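Tubulin-like protein CetZ1 (Haloferax volcanii, PDB 4B46) binds and probably hydrolyses GTP as a tubulin-like cytoskeletal protein, controlling cell shape and being essential for the rod-shaped cells needed for efficient swimming. Local coordinates at residues E21-R24 and I30-A33; Q60-G65 and A79-D84; H122-Y127 and E160-L165; R152-F157 and P353-L358; I219-A224 and E326-D331. All blocks are in the same frame, centred on the assembly; numbering follows the deposited sequence.

Contact 1: residues E21-R24 and I30-A33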
# COMPACT_ATOMS: atom_id res chain seq x y z
N GLU A 21 -12.00 -8.42 1.84
CA GLU A 21 -12.97 -9.01 0.91
C GLU A 21 -12.28 -9.66 -0.29
O GLU A 21 -12.66 -10.75 -0.73
CB GLU A 21 -13.98 -7.95 0.46
CG GLU A 21 -14.99 -8.44 -0.56
CD GLU A 21 -15.79 -7.29 -1.16
OE1 GLU A 21 -15.22 -6.52 -1.96
OE2 GLU A 21 -16.98 -7.16 -0.82
N TYR A 22 -11.27 -8.98 -0.82
CA TYR A 22 -10.49 -9.48 -1.95
C TYR A 22 -9.80 -10.79 -1.59
O TYR A 22 -9.81 -11.76 -2.35
CB TYR A 22 -9.43 -8.44 -2.28
CG TYR A 22 -8.39 -8.87 -3.29
CD1 TYR A 22 -7.25 -9.56 -2.88
CD2 TYR A 22 -8.52 -8.57 -4.64
CE1 TYR A 22 -6.29 -9.95 -3.79
CE2 TYR A 22 -7.56 -8.95 -5.56
CZ TYR A 22 -6.45 -9.64 -5.13
OH TYR A 22 -5.50 -10.03 -6.04
N ASP A 23 -9.16 -10.78 -0.42
CA ASP A 23 -8.40 -11.91 0.09
C ASP A 23 -9.32 -13.11 0.31
O ASP A 23 -8.95 -14.24 0.03
CB ASP A 23 -7.75 -11.51 1.42
CG ASP A 23 -6.78 -12.55 1.93
OD1 ASP A 23 -5.95 -13.03 1.13
OD2 ASP A 23 -6.84 -12.88 3.12
N ARG A 24 -10.51 -12.83 0.82
CA ARG A 24 -11.51 -13.86 1.09
C ARG A 24 -12.08 -14.45 -0.21
O ARG A 24 -12.23 -15.67 -0.32
CB ARG A 24 -12.63 -13.26 1.95
CG ARG A 24 -13.57 -14.25 2.60
CD ARG A 24 -14.32 -13.59 3.75
NE ARG A 24 -13.42 -13.19 4.83
CZ ARG A 24 -13.78 -12.42 5.86
NH1 ARG A 24 -15.02 -11.97 5.97
NH2 ARG A 24 -12.89 -12.11 6.79
N ILE A 30 -3.65 -13.77 2.37
CA ILE A 30 -2.83 -12.58 2.62
C ILE A 30 -3.10 -11.87 3.95
O ILE A 30 -2.18 -11.54 4.70
CB ILE A 30 -3.02 -11.56 1.50
CG1 ILE A 30 -2.60 -12.16 0.15
CG2 ILE A 30 -2.23 -10.29 1.78
CD1 ILE A 30 -3.06 -11.33 -1.01
N VAL A 31 -4.37 -11.61 4.22
CA VAL A 31 -4.73 -10.82 5.40
C VAL A 31 -4.93 -11.73 6.60
O VAL A 31 -6.04 -12.20 6.87
CB VAL A 31 -6.00 -9.99 5.15
CG1 VAL A 31 -6.19 -8.96 6.26
CG2 VAL A 31 -5.91 -9.30 3.79
N ARG A 32 -3.84 -11.98 7.33
CA ARG A 32 -3.88 -12.89 8.46
C ARG A 32 -4.57 -12.21 9.64
O ARG A 32 -5.16 -12.87 10.51
CB ARG A 32 -2.47 -13.33 8.84
CG ARG A 32 -2.41 -14.33 9.99
CD ARG A 32 -3.11 -15.63 9.65
NE ARG A 32 -3.36 -16.44 10.84
CZ ARG A 32 -4.57 -16.69 11.34
NH1 ARG A 32 -5.65 -16.20 10.75
NH2 ARG A 32 -4.69 -17.44 12.43
N ALA A 33 -4.49 -10.89 9.67
CA ALA A 33 -5.18 -10.10 10.69
C ALA A 33 -5.52 -8.74 10.12
O ALA A 33 -4.72 -8.13 9.42
CB ALA A 33 -4.31 -9.94 11.91
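Tyr22 meets Ile30 at the rim of its ring: Ile30 CD1 lies close to the ring plane, 4.5 Å from Tyr22 CE1. This is a light touch; the phenol also packs on Val191, Asn192 and Val196 of helix 179-198, the helix that also reaches Ile30 through Phe198. Asp23, one residue on, carries most of the contact. Its CG stands anti to the backbone N (chi1 -172°), which swings the carboxylate off the helix and onto two successive backbone amides. Ile30 N gives a short bond of 2.7 Å to Asp23 OD1, fairly straight at 162° and on the syn side. Val31 N reaches Asp23 OD2 at 3.0 Å, coming in from above the carboxylate plane (68° out of it). Asp23 CB rests 3.7 Å from Val31 CG2, while Asp23 OD1 lies only 3.3 Å from Ile30 CB. With an alanine here, both amides would probably lose these acceptors and the start of the strand could shift against the helix. Just beyond, Val31 forms the centre of an inverse gamma turn, and Ile30 and Arg32 pair with Leu3 of the neighbouring strand. A helix side chain thus catches the turn leading into the next parallel strand, within the beta-alpha-beta unit formed by strand 3-8, helix 9-26 and strand 31-38 of the Rossmann-like GTPase domain.

Contact 2: residues Q60-G65 and A79-D84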
# COMPACT_ATOMS: atom_id res chain seq x y z
N GLN A 60 -11.40 9.46 22.20
CA GLN A 60 -12.72 9.74 22.75
C GLN A 60 -12.70 10.93 23.72
O GLN A 60 -13.61 11.77 23.72
CB GLN A 60 -13.30 8.51 23.45
CG GLN A 60 -13.44 7.28 22.58
CD GLN A 60 -12.31 6.28 22.78
OE1 GLN A 60 -11.12 6.64 22.81
NE2 GLN A 60 -12.67 5.01 22.94
N SER A 61 -11.65 11.02 24.53
CA SER A 61 -11.54 12.09 25.51
C SER A 61 -11.35 13.47 24.87
O SER A 61 -11.57 14.49 25.53
CB SER A 61 -10.37 11.82 26.47
OG SER A 61 -9.14 11.97 25.78
N ARG A 62 -10.95 13.50 23.60
CA ARG A 62 -10.69 14.75 22.89
C ARG A 62 -11.76 15.11 21.87
O ARG A 62 -12.04 16.28 21.66
CB ARG A 62 -9.35 14.69 22.13
CG ARG A 62 -8.11 14.45 22.98
CD ARG A 62 -7.73 15.65 23.81
NE ARG A 62 -7.16 16.77 23.05
CZ ARG A 62 -5.88 16.84 22.66
NH1 ARG A 62 -5.05 15.84 22.91
NH2 ARG A 62 -5.44 17.91 22.01
N VAL A 63 -12.30 14.11 21.18
CA VAL A 63 -13.27 14.42 20.12
C VAL A 63 -14.58 13.65 20.22
O VAL A 63 -15.44 13.79 19.37
CB VAL A 63 -12.67 14.25 18.70
CG1 VAL A 63 -11.54 15.25 18.47
CG2 VAL A 63 -12.19 12.81 18.48
N LYS A 64 -14.71 12.82 21.26
CA LYS A 64 -15.98 12.18 21.58
C LYS A 64 -16.63 11.45 20.40
O LYS A 64 -17.84 11.54 20.19
CB LYS A 64 -16.95 13.22 22.16
CG LYS A 64 -16.57 13.69 23.55
CD LYS A 64 -16.77 12.58 24.56
CE LYS A 64 -16.25 12.96 25.92
NZ LYS A 64 -16.58 11.93 26.93
N GLY A 65 -15.82 10.74 19.62
CA GLY A 65 -16.31 9.97 18.50
C GLY A 65 -16.60 10.76 17.23
O GLY A 65 -17.19 10.23 16.29
N ALA A 79 -3.35 9.57 18.77
CA ALA A 79 -2.70 8.29 18.54
C ALA A 79 -1.66 8.01 19.62
O ALA A 79 -1.52 6.87 20.08
CB ALA A 79 -2.05 8.24 17.13
N GLU A 80 -0.93 9.03 20.02
CA GLU A 80 0.07 8.85 21.07
C GLU A 80 -0.57 8.60 22.44
O GLU A 80 -0.10 7.76 23.19
CB GLU A 80 1.03 10.04 21.12
CG GLU A 80 1.86 10.16 19.85
CD GLU A 80 3.05 11.08 19.99
OE1 GLU A 80 2.94 12.10 20.69
OE2 GLU A 80 4.10 10.77 19.39
N GLU A 81 -1.64 9.33 22.75
CA GLU A 81 -2.30 9.21 24.05
C GLU A 81 -2.99 7.87 24.16
O GLU A 81 -2.98 7.23 25.22
CB GLU A 81 -3.34 10.33 24.22
CG GLU A 81 -2.75 11.72 24.34
CD GLU A 81 -3.75 12.85 24.05
OE1 GLU A 81 -4.91 12.57 23.66
OE2 GLU A 81 -3.35 14.02 24.21
N ASP A 82 -3.58 7.42 23.06
CA ASP A 82 -4.42 6.23 23.10
C ASP A 82 -3.80 4.99 22.44
O ASP A 82 -4.52 4.07 22.06
CB ASP A 82 -5.80 6.53 22.49
CG ASP A 82 -6.60 7.54 23.32
OD1 ASP A 82 -6.38 7.65 24.54
OD2 ASP A 82 -7.48 8.22 22.74
N ILE A 83 -2.48 4.96 22.32
CA ILE A 83 -1.80 3.87 21.63
C ILE A 83 -2.07 2.52 22.30
O ILE A 83 -2.06 1.48 21.64
CB ILE A 83 -0.27 4.11 21.48
CG1 ILE A 83 0.30 3.23 20.37
CG2 ILE A 83 0.47 3.88 22.81
CD1 ILE A 83 -0.27 3.57 19.00
N ASP A 84 -2.35 2.53 23.60
CA ASP A 84 -2.63 1.29 24.31
C ASP A 84 -3.98 0.71 23.92
O ASP A 84 -4.17 -0.50 23.99
CB ASP A 84 -2.52 1.48 25.83
CG ASP A 84 -1.07 1.63 26.29
OD1 ASP A 84 -0.18 1.03 25.65
OD2 ASP A 84 -0.82 2.35 27.28
O HOH W 1 -7.67 10.99 23.57
O HOH W 2 -9.70 8.96 24.94
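Arg62 reaches Glu81 by folding up: CG lies beside the backbone N (chi1 -60°), and the chain bends again at chi2 and chi3, while Glu81 runs out extended beyond CG to meet it. The contact belongs to the surface of the Tubulin/FtsZ GTPase domain, where the short helix 60-63 faces the end of helix 72-81 and the corner at Asp82 that leads into helix 83-90. The two side chains cross at about a right angle, their guanidinium and carboxylate planes 42° apart. Arg62 NH1 makes the salt bridge with Glu81 OE2 at 2.8 Å, the carboxylate sitting at the guanidinium edge. A second, weak bond from Arg62 NH1 goes to Glu81 OE1 at 3.4 Å. Arg62 NH2 turns to Glu77 on the same helix, so the one cation serves two acidic groups.

Nearer Asp82 the contact is wet. Gln60 OE1 and Asp82 OD2 are both acceptors and stay 4.0 Å apart; Gln60 NE2 bonds Glu85 instead, and Asp82 OD2 takes the backbone N of Gly59. Two waters fill in between the segments. One lies 2.8 Å from Ser61 OG and within bonding distance of both Glu81 OE1 and Asp82 OD2, although it has more acceptors around it than protons to give. The other accepts from Ser61 N at 2.9 Å and sits 3.2 Å from Asp82 OD2.

Contact 3: residues H122-Y127 and E160-L165; sequences HLKRIY and EVDNLL
The ionic part of this contact is a single pair, Lys124 and Asp162. Lys124 NZ bonds Asp162 OD1 at 2.8 Å, arriving on the syn side and only 20° out of the carboxylate plane, while Asp162 OD2 stays 3.5 Å from the same nitrogen. The lysine gets there by curling: two successive bends, chi3 62° and chi4 59°, bring the ammonium group round toward the turn. Asp162 OD2 has its stronger partner elsewhere, in the backbone N of Val131, so each carboxylate oxygen has a donor of its own.

The remaining contacts come from the aliphatic part of the lysine. Lys124 CD lies 3.2 Å from the carbonyl oxygen of Glu160 and 4.4 Å from Val161 CA. Lys124 CE follows, 3.5 Å from Asp162 OD1. The same side chain also touches Val131, at the start of the neighbouring parallel strand.

Backbone bonds set the frame. Leu123 O accepts from both Ile126 N and Tyr127 N as helix 111-126 finishes, and Asp162 pairs with Val131 where strand 163-168 sets out beside strand 131-137. The contact therefore ties the last turns of helix 111-126 to the turn between helix 144-160 and strand 163-168, which closes the beta-alpha-beta crossover from strand 131-137 in the Rossmann-like GTPase domain.

Chemically, a carboxylate that accepts from an ammonium group and a backbone amide is likely to stay ionised and be limited in its rotation, while the exposed lysine can probably still exchange its remaining hydrogen bonds with solvent.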
# COMPACT_ATOMS: atom_id res chain seq x y z
N HIS A 122 5.53 2.78 16.96
CA HIS A 122 5.16 1.92 18.08
C HIS A 122 5.38 0.45 17.73
O HIS A 122 5.93 -0.32 18.52
CB HIS A 122 3.69 2.18 18.46
CG HIS A 122 3.09 1.13 19.34
ND1 HIS A 122 3.19 1.17 20.72
CD2 HIS A 122 2.36 0.03 19.05
CE1 HIS A 122 2.56 0.13 21.23
NE2 HIS A 122 2.06 -0.58 20.24
N LEU A 123 4.95 0.06 16.53
CA LEU A 123 5.11 -1.32 16.08
C LEU A 123 6.57 -1.76 15.95
O LEU A 123 6.94 -2.86 16.36
CB LEU A 123 4.37 -1.54 14.76
CG LEU A 123 2.85 -1.47 14.84
CD1 LEU A 123 2.24 -1.58 13.44
CD2 LEU A 123 2.34 -2.57 15.74
N LYS A 124 7.41 -0.90 15.37
CA LYS A 124 8.83 -1.22 15.21
C LYS A 124 9.53 -1.32 16.56
O LYS A 124 10.56 -1.99 16.71
CB LYS A 124 9.52 -0.17 14.33
CG LYS A 124 9.26 -0.39 12.84
CD LYS A 124 10.16 0.47 11.94
CE LYS A 124 11.63 0.14 12.13
NZ LYS A 124 11.91 -1.29 11.81
N ARG A 125 8.95 -0.66 17.56
CA ARG A 125 9.53 -0.61 18.89
C ARG A 125 9.31 -1.92 19.66
O ARG A 125 10.13 -2.30 20.50
CB ARG A 125 8.92 0.55 19.66
CG ARG A 125 9.90 1.39 20.42
CD ARG A 125 9.31 2.76 20.74
NE ARG A 125 10.17 3.50 21.65
CZ ARG A 125 9.91 3.68 22.93
NH1 ARG A 125 8.80 3.19 23.46
NH2 ARG A 125 10.76 4.37 23.69
N ILE A 126 8.19 -2.59 19.40
CA ILE A 126 7.86 -3.78 20.18
C ILE A 126 7.93 -5.09 19.39
O ILE A 126 8.08 -6.16 19.99
CB ILE A 126 6.49 -3.66 20.90
CG1 ILE A 126 5.34 -4.02 19.96
CG2 ILE A 126 6.29 -2.24 21.48
CD1 ILE A 126 3.97 -3.81 20.57
N TYR A 127 7.83 -5.01 18.07
CA TYR A 127 7.92 -6.21 17.23
C TYR A 127 9.18 -6.18 16.36
O TYR A 127 9.72 -5.12 16.09
CB TYR A 127 6.69 -6.36 16.33
CG TYR A 127 5.39 -6.51 17.08
CD1 TYR A 127 5.16 -7.61 17.90
CD2 TYR A 127 4.39 -5.55 16.96
CE1 TYR A 127 3.97 -7.74 18.60
CE2 TYR A 127 3.20 -5.68 17.64
CZ TYR A 127 2.99 -6.77 18.46
OH TYR A 127 1.80 -6.89 19.13
N GLU A 160 9.43 6.29 9.59
CA GLU A 160 9.04 5.36 10.67
C GLU A 160 8.73 3.95 10.21
O GLU A 160 8.51 3.07 11.04
CB GLU A 160 7.83 5.90 11.44
CG GLU A 160 8.02 7.27 12.07
CD GLU A 160 9.16 7.33 13.08
OE1 GLU A 160 9.63 6.27 13.55
OE2 GLU A 160 9.58 8.45 13.41
N VAL A 161 8.68 3.73 8.90
CA VAL A 161 8.46 2.39 8.37
C VAL A 161 9.72 1.82 7.73
O VAL A 161 10.64 2.56 7.39
CB VAL A 161 7.34 2.38 7.32
CG1 VAL A 161 5.99 2.67 7.98
CG2 VAL A 161 7.64 3.38 6.20
N ASP A 162 9.76 0.51 7.54
CA ASP A 162 10.88 -0.09 6.80
C ASP A 162 10.84 0.27 5.31
O ASP A 162 11.86 0.30 4.64
CB ASP A 162 10.91 -1.60 7.01
CG ASP A 162 11.12 -1.96 8.47
OD1 ASP A 162 12.14 -1.52 9.04
OD2 ASP A 162 10.26 -2.63 9.06
N ASN A 163 9.64 0.56 4.81
CA ASN A 163 9.45 0.98 3.43
C ASN A 163 8.05 1.56 3.30
O ASN A 163 7.10 1.05 3.90
CB ASN A 163 9.62 -0.21 2.46
CG ASN A 163 9.83 0.24 1.01
OD1 ASN A 163 8.94 0.83 0.38
ND2 ASN A 163 11.02 -0.04 0.48
N LEU A 164 7.93 2.63 2.53
CA LEU A 164 6.63 3.24 2.35
C LEU A 164 6.16 3.02 0.91
O LEU A 164 6.69 3.62 -0.01
CB LEU A 164 6.68 4.73 2.69
CG LEU A 164 5.35 5.45 2.46
CD1 LEU A 164 4.26 4.84 3.36
CD2 LEU A 164 5.50 6.95 2.70
N LEU A 165 5.20 2.12 0.74
CA LEU A 165 4.55 1.92 -0.53
C LEU A 165 3.56 3.06 -0.71
O LEU A 165 2.83 3.40 0.23
CB LEU A 165 3.76 0.60 -0.54
CG LEU A 165 4.38 -0.81 -0.35
CD1 LEU A 165 5.10 -1.28 -1.59
CD2 LEU A 165 5.30 -0.94 0.85

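Contact 4: residues R152-F157 and P353-L358; sequences RSFQTF and PRIKEL
Phe154 sits mid-helix and confronts the opening turns of a second helix through Ile355 and Leu358. Both backbones are regular: Phe157 N bonds Ser153 O at 2.8 Å in one, and Glu357 N bonds Pro353 O at 2.8 Å in the other, where Pro353 is the first helical residue. Ile355 and Leu358, three residues apart, fall on the same flank. This is helix-helix packing between the two halves of the tubulin fold, with helix 144-160 from the GTPase domain and helix 353-366 from the C-terminal domain.

Phe154 supplies the flat surface. With CG anti to the backbone N (chi1 170°), the ring stands out from its helix and crosses the Ile355 side chain at about a right angle. Ile355 CD1 lies over one face, 4.1 Å from the ring centroid and 28° off the normal, a CH-pi contact. The other methyl, Ile355 CG2, closes on Phe154 CE2 at 3.7 Å. Both methyls lie on the same side of the ring, CD1 nearer its centre and CG2 out toward the CE2-CZ rim. Leu358 CD1 loosely touches the base of the side chain, 4.4 Å from Phe154 CB. The ring also packs on Leu164 of strand 163-168, which places it between the central sheet and the C-terminal helix. All three residues that meet here are buried.

In the first turn of the second helix, Arg354 pairs with Asp168 through NE, while its NH1 bonds Glu357 OE1 at 3.0 Å, on the syn side and close to the guanidinium plane.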
# COMPACT_ATOMS: atom_id res chain seq x y z
N ARG A 152 3.45 16.92 5.27
CA ARG A 152 3.93 16.71 6.64
C ARG A 152 3.86 15.26 7.10
O ARG A 152 4.79 14.77 7.74
CB ARG A 152 3.15 17.58 7.62
CG ARG A 152 3.43 19.04 7.44
CD ARG A 152 2.63 19.85 8.44
NE ARG A 152 3.05 21.24 8.47
CZ ARG A 152 2.22 22.25 8.72
NH1 ARG A 152 0.93 22.01 8.94
NH2 ARG A 152 2.67 23.48 8.74
N SER A 153 2.77 14.59 6.76
CA SER A 153 2.60 13.18 7.12
C SER A 153 3.63 12.30 6.41
O SER A 153 4.24 11.41 7.02
CB SER A 153 1.18 12.72 6.78
OG SER A 153 0.95 11.37 7.16
N PHE A 154 3.83 12.56 5.12
CA PHE A 154 4.80 11.80 4.34
C PHE A 154 6.20 11.85 4.96
O PHE A 154 6.86 10.82 5.09
CB PHE A 154 4.86 12.28 2.88
CG PHE A 154 6.01 11.68 2.10
CD1 PHE A 154 5.87 10.44 1.50
CD2 PHE A 154 7.23 12.33 2.02
CE1 PHE A 154 6.94 9.86 0.80
CE2 PHE A 154 8.30 11.76 1.34
CZ PHE A 154 8.16 10.53 0.73
N GLN A 155 6.64 13.05 5.34
CA GLN A 155 7.97 13.23 5.92
C GLN A 155 8.17 12.31 7.12
O GLN A 155 9.22 11.70 7.27
CB GLN A 155 8.18 14.68 6.38
CG GLN A 155 8.06 15.72 5.28
CD GLN A 155 9.29 15.77 4.39
OE1 GLN A 155 9.23 15.43 3.21
NE2 GLN A 155 10.41 16.21 4.95
N THR A 156 7.15 12.22 7.97
CA THR A 156 7.27 11.44 9.20
C THR A 156 7.07 9.96 8.93
O THR A 156 7.84 9.12 9.42
CB THR A 156 6.24 11.89 10.26
OG1 THR A 156 6.31 13.31 10.41
CG2 THR A 156 6.52 11.23 11.61
N PHE A 157 6.03 9.64 8.17
CA PHE A 157 5.69 8.25 7.86
C PHE A 157 6.85 7.49 7.21
O PHE A 157 7.15 6.35 7.57
CB PHE A 157 4.48 8.23 6.92
CG PHE A 157 3.67 6.97 6.96
CD1 PHE A 157 3.93 5.98 7.89
CD2 PHE A 157 2.61 6.79 6.09
CE1 PHE A 157 3.17 4.82 7.93
CE2 PHE A 157 1.85 5.64 6.12
CZ PHE A 157 2.13 4.64 7.04
N PRO A 353 9.01 13.64 -8.86
CA PRO A 353 8.44 14.99 -8.85
C PRO A 353 7.40 15.19 -7.74
O PRO A 353 7.47 16.18 -7.02
CB PRO A 353 7.78 15.10 -10.24
CG PRO A 353 8.64 14.22 -11.10
CD PRO A 353 9.04 13.06 -10.22
N ARG A 354 6.49 14.24 -7.60
CA ARG A 354 5.45 14.35 -6.59
C ARG A 354 6.04 14.43 -5.18
O ARG A 354 5.56 15.20 -4.35
CB ARG A 354 4.50 13.16 -6.71
CG ARG A 354 3.48 13.06 -5.61
CD ARG A 354 2.53 14.26 -5.59
NE ARG A 354 1.17 13.83 -5.29
CZ ARG A 354 0.23 14.59 -4.74
NH1 ARG A 354 0.51 15.84 -4.39
NH2 ARG A 354 -0.98 14.09 -4.51
N ILE A 355 7.08 13.65 -4.91
CA ILE A 355 7.74 13.69 -3.61
C ILE A 355 8.50 14.99 -3.42
O ILE A 355 8.45 15.60 -2.34
CB ILE A 355 8.67 12.47 -3.42
CG1 ILE A 355 7.85 11.17 -3.50
CG2 ILE A 355 9.42 12.56 -2.08
CD1 ILE A 355 6.58 11.22 -2.65
N LYS A 356 9.18 15.45 -4.47
CA LYS A 356 9.87 16.74 -4.41
C LYS A 356 8.89 17.90 -4.17
O LYS A 356 9.25 18.87 -3.50
CB LYS A 356 10.69 16.99 -5.69
CG LYS A 356 11.94 16.12 -5.79
CD LYS A 356 12.90 16.64 -6.86
CE LYS A 356 12.35 16.43 -8.27
NZ LYS A 356 13.28 16.94 -9.33
N GLU A 357 7.69 17.81 -4.72
CA GLU A 357 6.66 18.81 -4.46
C GLU A 357 6.29 18.87 -2.98
O GLU A 357 6.25 19.95 -2.38
CB GLU A 357 5.38 18.52 -5.25
CG GLU A 357 4.25 19.50 -4.87
CD GLU A 357 2.87 18.88 -4.95
OE1 GLU A 357 2.78 17.66 -5.15
OE2 GLU A 357 1.86 19.63 -4.82
N LEU A 358 5.99 17.71 -2.41
CA LEU A 358 5.59 17.60 -1.02
C LEU A 358 6.68 18.12 -0.08
O LEU A 358 6.40 18.87 0.85
CB LEU A 358 5.22 16.16 -0.67
CG LEU A 358 3.97 15.62 -1.35
CD1 LEU A 358 3.71 14.19 -0.88
CD2 LEU A 358 2.77 16.50 -1.06

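Contact 5: residues I219-A224 and E326-D331; sequences IINTLA and EVRGGD
Arg328 NH1 is held from two directions: by the carboxylate of Glu326, whose OE1 lies 2.9 Å away in a salt bridge (152° at the hydrogen), and by a water 3.0 Å off that goes on to Thr222. The arginine belongs to the edge strand 326-333 of the C-terminal domain's part of the sheet, and its chain, extended from CG to NE, reaches across to helix 216-223. Glu326 OE1 is shared with Arg294, which helps to fix that carboxylate.

Across the contact, Asn221 lays its CB over one face of the guanidinium, 3.6 Å from Arg328 NH2. Three waters ring the edge in plane. One accepts from Arg328 NH2 at 2.7 Å and another from Arg328 NE at 3.1 Å; both also take weak bonds from Asn221 ND2. A methionine in place of Arg328 would probably leave Glu326 without this cation and break the water bridges that link strand to helix.

The third water, the one on Arg328 NH1, donates to Thr222 OG1 at 2.7 Å. That hydroxyl is also bonded to the carbonyl of Glu218 one turn back, and it lies 3.6 Å from Arg328 CD.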
# COMPACT_ATOMS: atom_id res chain seq x y z
N ILE A 219 10.06 -10.48 -1.40
CA ILE A 219 9.39 -9.20 -1.24
C ILE A 219 10.09 -8.39 -0.17
O ILE A 219 10.39 -7.21 -0.36
CB ILE A 219 7.91 -9.39 -0.85
CG1 ILE A 219 7.15 -10.02 -2.02
CG2 ILE A 219 7.28 -8.05 -0.45
CD1 ILE A 219 5.75 -10.47 -1.66
N ILE A 220 10.37 -9.03 0.96
CA ILE A 220 11.03 -8.36 2.07
C ILE A 220 12.40 -7.83 1.64
O ILE A 220 12.77 -6.69 1.93
CB ILE A 220 11.15 -9.32 3.28
CG1 ILE A 220 9.75 -9.55 3.87
CG2 ILE A 220 12.11 -8.78 4.34
CD1 ILE A 220 9.69 -10.65 4.89
N ASN A 221 13.15 -8.66 0.91
CA ASN A 221 14.47 -8.26 0.44
C ASN A 221 14.43 -7.16 -0.63
O ASN A 221 15.33 -6.33 -0.72
CB ASN A 221 15.25 -9.49 -0.03
CG ASN A 221 15.71 -10.36 1.13
OD1 ASN A 221 15.71 -9.91 2.27
ND2 ASN A 221 16.10 -11.59 0.84
N THR A 222 13.36 -7.13 -1.42
CA THR A 222 13.17 -6.04 -2.37
C THR A 222 12.92 -4.71 -1.66
O THR A 222 13.38 -3.66 -2.10
CB THR A 222 12.03 -6.36 -3.37
OG1 THR A 222 12.35 -7.55 -4.09
CG2 THR A 222 11.85 -5.21 -4.39
N LEU A 223 12.20 -4.77 -0.54
CA LEU A 223 11.82 -3.56 0.19
C LEU A 223 12.87 -3.12 1.19
O LEU A 223 12.78 -2.03 1.74
CB LEU A 223 10.50 -3.78 0.93
CG LEU A 223 9.27 -4.09 0.07
CD1 LEU A 223 8.11 -4.56 0.91
CD2 LEU A 223 8.89 -2.86 -0.76
N ALA A 224 13.88 -3.95 1.43
CA ALA A 224 14.76 -3.77 2.58
C ALA A 224 15.59 -2.49 2.57
O ALA A 224 15.98 -2.00 3.63
CB ALA A 224 15.67 -5.00 2.77
N GLU A 326 19.34 -4.87 -8.30
CA GLU A 326 18.93 -6.27 -8.26
C GLU A 326 17.55 -6.39 -8.90
O GLU A 326 16.71 -5.52 -8.70
CB GLU A 326 18.86 -6.75 -6.80
CG GLU A 326 20.21 -6.73 -6.11
CD GLU A 326 20.13 -6.86 -4.60
OE1 GLU A 326 19.01 -7.00 -4.05
OE2 GLU A 326 21.20 -6.80 -3.96
N VAL A 327 17.33 -7.42 -9.70
CA VAL A 327 16.01 -7.64 -10.26
C VAL A 327 15.57 -9.06 -10.01
O VAL A 327 16.14 -10.00 -10.58
CB VAL A 327 15.93 -7.35 -11.78
CG1 VAL A 327 14.51 -7.61 -12.29
CG2 VAL A 327 16.36 -5.91 -12.10
N ARG A 328 14.58 -9.22 -9.14
CA ARG A 328 14.07 -10.53 -8.81
C ARG A 328 12.81 -10.76 -9.62
O ARG A 328 12.17 -9.81 -10.06
CB ARG A 328 13.77 -10.63 -7.31
CG ARG A 328 14.98 -10.48 -6.39
CD ARG A 328 14.55 -10.28 -4.93
NE ARG A 328 15.65 -10.51 -3.99
CZ ARG A 328 16.56 -9.59 -3.68
NH1 ARG A 328 16.51 -8.38 -4.23
NH2 ARG A 328 17.53 -9.89 -2.83
N GLY A 329 12.46 -12.02 -9.84
CA GLY A 329 11.27 -12.34 -10.58
C GLY A 329 10.78 -13.74 -10.30
O GLY A 329 11.57 -14.66 -10.14
N GLY A 330 9.46 -13.90 -10.23
CA GLY A 330 8.86 -15.21 -10.09
C GLY A 330 7.38 -15.16 -10.39
O GLY A 330 6.87 -14.13 -10.83
N ASP A 331 6.68 -16.26 -10.14
CA ASP A 331 5.24 -16.25 -10.34
C ASP A 331 4.39 -16.74 -9.18
O ASP A 331 4.90 -17.34 -8.22
CB ASP A 331 4.85 -16.99 -11.62
CG ASP A 331 5.38 -18.40 -11.66
OD1 ASP A 331 5.41 -19.06 -10.59
OD2 ASP A 331 5.76 -18.84 -12.76
O HOH W 3 15.92 -13.04 -2.28
O HOH W 4 17.72 -12.32 -1.60
O HOH W 5 14.39 -7.08 -5.85

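Overall arrangement
Contacts 1, 2 and 3 follow in series along the GTPase domain, the segments of contacts 3 and 4 alternate along the chain, and contact 5, within the C-terminal domain, is nested in the loop that contact 4 closes. Contacts 1, 3 and 5 all reach the one mixed sheet, which runs through both domains. Contact 3 is the hub: Ile83 of contact 2 packs on its His122, Leu164 meets Phe154 and Phe157 of contact 4, and Asn163 ND2 probably bonds Leu223 O of contact 5. Contacts 2 and 5 are farthest apart, with centres about 38 Å from each other. Contact 4 itself joins the nucleotide-binding half to the C-terminal half, and the probable bond between contacts 3 and 5 adds a second link.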